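Local coordinates for 4,5-DOPA dioxygenase extradiol (PDB 2PW6), which opens the aromatic ring of L-DOPA in vitro between carbons 4 and 5 as a zinc-dependent extradiol dioxygenase, although its physiological substrate is unknown, at residues P16-G21 and M43-P48; H152-R157 and G209-H214. All coordinates share one frame; numbering follows the deposited sequence.

How the contacts relate
The two contacts lie in one LigB-type catalytic domain and follow each other along the chain. Their centres are about 22 Å apart, and their nearest atoms are about 8 Å apart, so they do not touch. Helix 236-243 lies between strand 17-21 and helix 149-159. It packs on the strand at Ala17 and Phe19, on the face away from contact 1, and on helix 149-159 at Phe153 among others. Contact 1 is nearer the metal site. The side chain of Leu18 is about 11 Å from that of His22, which holds zinc together with His57 and His234. Contact 2 lies away from the metal site and ties a surface loop to helix 149-159.

Contact 1: residues P16-G21 and M43-P48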
# COMPACT_ATOMS: atom_id res chain seq x y z
N PRO A 16 -5.93 -27.49 4.51
CA PRO A 16 -5.84 -27.04 3.11
C PRO A 16 -4.85 -25.87 2.94
O PRO A 16 -4.58 -25.14 3.89
CB PRO A 16 -7.26 -26.58 2.80
CG PRO A 16 -7.79 -26.10 4.14
CD PRO A 16 -7.19 -27.03 5.16
N ALA A 17 -4.29 -25.74 1.74
CA ALA A 17 -3.59 -24.52 1.34
C ALA A 17 -4.45 -23.70 0.35
O ALA A 17 -5.20 -24.24 -0.48
CB ALA A 17 -2.21 -24.84 0.76
N LEU A 18 -4.36 -22.38 0.47
CA LEU A 18 -5.20 -21.46 -0.26
C LEU A 18 -4.40 -20.37 -0.93
O LEU A 18 -3.61 -19.69 -0.27
CB LEU A 18 -6.20 -20.82 0.69
CG LEU A 18 -7.59 -21.44 0.81
CD1 LEU A 18 -7.56 -22.89 1.24
CD2 LEU A 18 -8.35 -20.62 1.83
N PHE A 19 -4.60 -20.23 -2.24
CA PHE A 19 -4.16 -19.06 -3.01
C PHE A 19 -5.36 -18.19 -3.31
O PHE A 19 -6.31 -18.66 -3.90
CB PHE A 19 -3.49 -19.45 -4.34
CG PHE A 19 -3.18 -18.26 -5.22
CD1 PHE A 19 -2.13 -17.42 -4.92
CD2 PHE A 19 -4.01 -17.96 -6.33
CE1 PHE A 19 -1.87 -16.32 -5.70
CE2 PHE A 19 -3.76 -16.85 -7.11
CZ PHE A 19 -2.70 -16.04 -6.82
N LEU A 20 -5.34 -16.94 -2.89
CA LEU A 20 -6.45 -16.06 -3.17
C LEU A 20 -6.00 -14.94 -4.10
O LEU A 20 -4.96 -14.32 -3.86
CB LEU A 20 -7.07 -15.47 -1.89
CG LEU A 20 -7.79 -16.29 -0.80
CD1 LEU A 20 -8.51 -17.51 -1.37
CD2 LEU A 20 -6.81 -16.75 0.27
N GLY A 21 -6.78 -14.70 -5.16
CA GLY A 21 -6.70 -13.50 -5.95
C GLY A 21 -7.29 -12.41 -5.10
O GLY A 21 -8.39 -12.55 -4.60
N MSE A 43 -15.58 -19.68 7.40
CA MSE A 43 -16.63 -20.38 8.13
C MSE A 43 -16.50 -21.88 7.90
O MSE A 43 -16.64 -22.67 8.82
CB MSE A 43 -18.01 -19.90 7.66
CG MSE A 43 -18.30 -18.44 7.97
SE MSE A 43 -18.11 -18.02 9.88
CE MSE A 43 -18.30 -16.06 9.82
N THR A 44 -16.18 -22.25 6.66
CA THR A 44 -16.28 -23.62 6.17
C THR A 44 -15.04 -24.49 6.36
O THR A 44 -15.16 -25.71 6.57
CB THR A 44 -16.72 -23.59 4.68
OG1 THR A 44 -18.15 -23.71 4.62
CG2 THR A 44 -16.05 -24.68 3.82
N LEU A 45 -13.86 -23.88 6.28
CA LEU A 45 -12.63 -24.66 6.37
C LEU A 45 -12.29 -25.00 7.82
O LEU A 45 -12.65 -24.25 8.74
CB LEU A 45 -11.46 -23.95 5.68
CG LEU A 45 -11.53 -23.75 4.17
CD1 LEU A 45 -10.37 -22.88 3.73
CD2 LEU A 45 -11.56 -25.07 3.40
N PRO A 46 -11.62 -26.15 8.02
CA PRO A 46 -11.11 -26.49 9.34
C PRO A 46 -10.28 -25.33 9.91
O PRO A 46 -9.35 -24.86 9.27
CB PRO A 46 -10.23 -27.73 9.08
CG PRO A 46 -10.05 -27.79 7.58
CD PRO A 46 -11.30 -27.20 7.03
N ARG A 47 -10.70 -24.85 11.06
CA ARG A 47 -10.00 -23.83 11.83
C ARG A 47 -8.55 -24.26 12.11
O ARG A 47 -8.32 -25.36 12.62
CB ARG A 47 -10.76 -23.64 13.14
CG ARG A 47 -10.19 -22.60 14.04
CD ARG A 47 -10.89 -21.29 13.86
NE ARG A 47 -10.77 -20.50 15.09
CZ ARG A 47 -11.43 -19.39 15.33
NH1 ARG A 47 -12.28 -18.89 14.43
NH2 ARG A 47 -11.24 -18.76 16.49
N PRO A 48 -7.57 -23.39 11.73
CA PRO A 48 -6.14 -23.68 11.92
C PRO A 48 -5.60 -23.32 13.30
O PRO A 48 -6.03 -22.34 13.90
CB PRO A 48 -5.44 -22.80 10.85
CG PRO A 48 -6.49 -21.98 10.23
CD PRO A 48 -7.76 -22.12 11.03
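Leu18 and Leu45 meet tip to tip. Leu18 CD2 is 3.6 Å from Leu45 CD1, and Leu18 CD1 is 3.8 Å from the same methyl. Leu45 CD1 thus sits against both branches of Leu18. This is the tight part of the contact. Leu45 is the first residue to leave helical geometry after helix 33-44. Its CG stands opposite the carbonyl carbon (chi1 -65°), and its extended end is carried in toward the strand. The other methyl of Leu45 serves Pro16. Leu45 CD2 is 4.0 Å from Pro16 CG, and the two side chains pass alongside in opposite directions.

The outer side is looser. Pro46 is exposed and touches through one atom, its CG lying 3.8 Å from Pro16 CD. No hydrogen bond crosses between the segments, so hydrophobic packing alone joins them.

The contact belongs to a beta-alpha-beta crossover. Strand 17-21 leads into helix 33-44, and the chain then enters strand 50-60, parallel to the first in the same sheet, with strand 167-173 between them. Strand 17-21 runs between strand 167-173, parallel to it, and strand 268-270, antiparallel to it. Leu18 also packs on Met130 of helix 121-130. Ala17 and Phe19 instead meet helix 236-243 on the other face of the sheet.

Contact 2: residues H152-R157 and G209-H214; sequences HFEMGR and GPVEQH
Phe153 of helix 149-159 meets Val211 and His214 of the loop 209-214. Its CG lies opposite the backbone N (chi1 -175°), which sends the ring out from the helix toward the loop. Followed outward, CB comes first, 4.1 Å from Val211 CG2. CG is 4.0 Å from the same methyl, and CD2 is closest to it at 3.6 Å. One valine methyl therefore follows the root of the side chain and one flank of the ring. On the other flank, Phe153 CE1 is 4.0 Å from His214 CD2. The two rings are oblique, with planes at 50°. Within the helix, Phe153 CE2 sits 3.5 Å above the guanidinium plane of Arg157, over its centre.

Val211 CG1 is 3.5 Å from Glu154 OE2, the end of a side chain bent at chi2. This is a van der Waals touch of carboxylate oxygen on methyl. The Val211 side chain also touches Ala150 and Val217. The loop's 3-10 turn at 211-213 is held by bonds from Gln213 N to Pro210 O and from His214 N to Val211 O; the second joins both contact residues.

No hydrogen bond joins the segments. The contact rests mainly on apolar and aromatic surfaces. His214 ND1 takes a hydrogen bond from Leu216 N, which would favour an unprotonated ND1. This bond helps to fix the imidazole, which also meets the Trp207 ring and offers a carbon, CD2, to Phe153.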
# COMPACT_ATOMS: atom_id res chain seq x y z
N HIS A 152 10.55 -21.37 -5.95
CA HIS A 152 9.31 -21.05 -5.25
C HIS A 152 8.33 -22.20 -5.22
O HIS A 152 7.65 -22.38 -4.21
CB HIS A 152 8.69 -19.80 -5.83
CG HIS A 152 9.63 -18.64 -5.82
ND1 HIS A 152 9.95 -17.96 -4.67
CD2 HIS A 152 10.37 -18.07 -6.81
CE1 HIS A 152 10.80 -17.00 -4.95
NE2 HIS A 152 11.08 -17.05 -6.24
N PHE A 153 8.25 -22.98 -6.30
CA PHE A 153 7.48 -24.23 -6.29
C PHE A 153 8.05 -25.23 -5.26
O PHE A 153 7.30 -25.82 -4.49
CB PHE A 153 7.39 -24.87 -7.70
CG PHE A 153 6.48 -26.10 -7.77
CD1 PHE A 153 5.15 -25.98 -8.14
CD2 PHE A 153 6.97 -27.37 -7.48
CE1 PHE A 153 4.32 -27.10 -8.21
CE2 PHE A 153 6.15 -28.50 -7.52
CZ PHE A 153 4.82 -28.35 -7.90
N GLU A 154 9.37 -25.42 -5.28
CA GLU A 154 10.04 -26.26 -4.26
C GLU A 154 9.74 -25.82 -2.82
O GLU A 154 9.60 -26.67 -1.95
CB GLU A 154 11.55 -26.39 -4.48
CG GLU A 154 11.99 -27.17 -5.73
CD GLU A 154 11.50 -28.62 -5.81
OE1 GLU A 154 10.84 -29.14 -4.87
OE2 GLU A 154 11.78 -29.24 -6.87
N MSE A 155 9.63 -24.51 -2.60
CA MSE A 155 9.19 -23.94 -1.31
C MSE A 155 7.87 -24.50 -0.79
O MSE A 155 7.76 -24.86 0.38
CB MSE A 155 9.07 -22.42 -1.37
CG MSE A 155 10.38 -21.69 -1.45
SE MSE A 155 11.46 -21.95 0.21
CE MSE A 155 10.46 -20.75 1.40
N GLY A 156 6.86 -24.54 -1.65
CA GLY A 156 5.58 -25.14 -1.28
C GLY A 156 5.68 -26.65 -1.08
O GLY A 156 4.89 -27.23 -0.35
N ARG A 157 6.65 -27.28 -1.74
CA ARG A 157 6.93 -28.68 -1.50
C ARG A 157 7.44 -28.89 -0.05
O ARG A 157 7.05 -29.85 0.62
CB ARG A 157 7.99 -29.19 -2.50
CG ARG A 157 7.46 -29.56 -3.86
CD ARG A 157 6.87 -30.94 -3.79
NE ARG A 157 5.82 -31.18 -4.78
CZ ARG A 157 6.03 -31.67 -6.00
NH1 ARG A 157 7.27 -31.93 -6.43
NH2 ARG A 157 5.01 -31.88 -6.82
N GLY A 209 4.50 -34.11 -12.84
CA GLY A 209 5.74 -34.47 -13.52
C GLY A 209 6.92 -33.71 -12.94
O GLY A 209 6.79 -33.13 -11.87
N PRO A 210 8.07 -33.70 -13.65
CA PRO A 210 9.23 -32.94 -13.16
C PRO A 210 8.93 -31.44 -13.09
O PRO A 210 8.38 -30.89 -14.04
CB PRO A 210 10.33 -33.21 -14.20
CG PRO A 210 9.84 -34.40 -15.00
CD PRO A 210 8.34 -34.36 -14.94
N VAL A 211 9.32 -30.82 -11.97
CA VAL A 211 9.09 -29.39 -11.69
C VAL A 211 9.54 -28.49 -12.85
O VAL A 211 8.79 -27.62 -13.30
CB VAL A 211 9.75 -28.97 -10.32
CG1 VAL A 211 11.24 -29.31 -10.30
CG2 VAL A 211 9.52 -27.50 -9.98
N GLU A 212 10.75 -28.74 -13.33
CA GLU A 212 11.37 -28.02 -14.44
C GLU A 212 10.52 -27.98 -15.71
O GLU A 212 10.67 -27.07 -16.53
CB GLU A 212 12.73 -28.64 -14.76
CG GLU A 212 13.77 -28.52 -13.65
CD GLU A 212 14.17 -27.08 -13.35
OE1 GLU A 212 13.35 -26.33 -12.76
OE2 GLU A 212 15.33 -26.69 -13.69
N GLN A 213 9.65 -28.97 -15.87
CA GLN A 213 8.76 -29.04 -17.02
C GLN A 213 7.31 -28.65 -16.69
O GLN A 213 6.42 -28.83 -17.53
CB GLN A 213 8.80 -30.45 -17.67
CG GLN A 213 10.11 -31.25 -17.57
CD GLN A 213 11.27 -30.68 -18.41
OE1 GLN A 213 11.10 -29.76 -19.22
NE2 GLN A 213 12.47 -31.25 -18.21
N HIS A 214 7.05 -28.12 -15.50
CA HIS A 214 5.68 -27.69 -15.13
C HIS A 214 5.30 -26.42 -15.90
O HIS A 214 6.03 -25.43 -15.83
CB HIS A 214 5.56 -27.45 -13.61
CG HIS A 214 4.16 -27.49 -13.07
ND1 HIS A 214 3.14 -26.71 -13.58
CD2 HIS A 214 3.62 -28.18 -12.04
CE1 HIS A 214 2.03 -26.93 -12.90
NE2 HIS A 214 2.29 -27.83 -11.96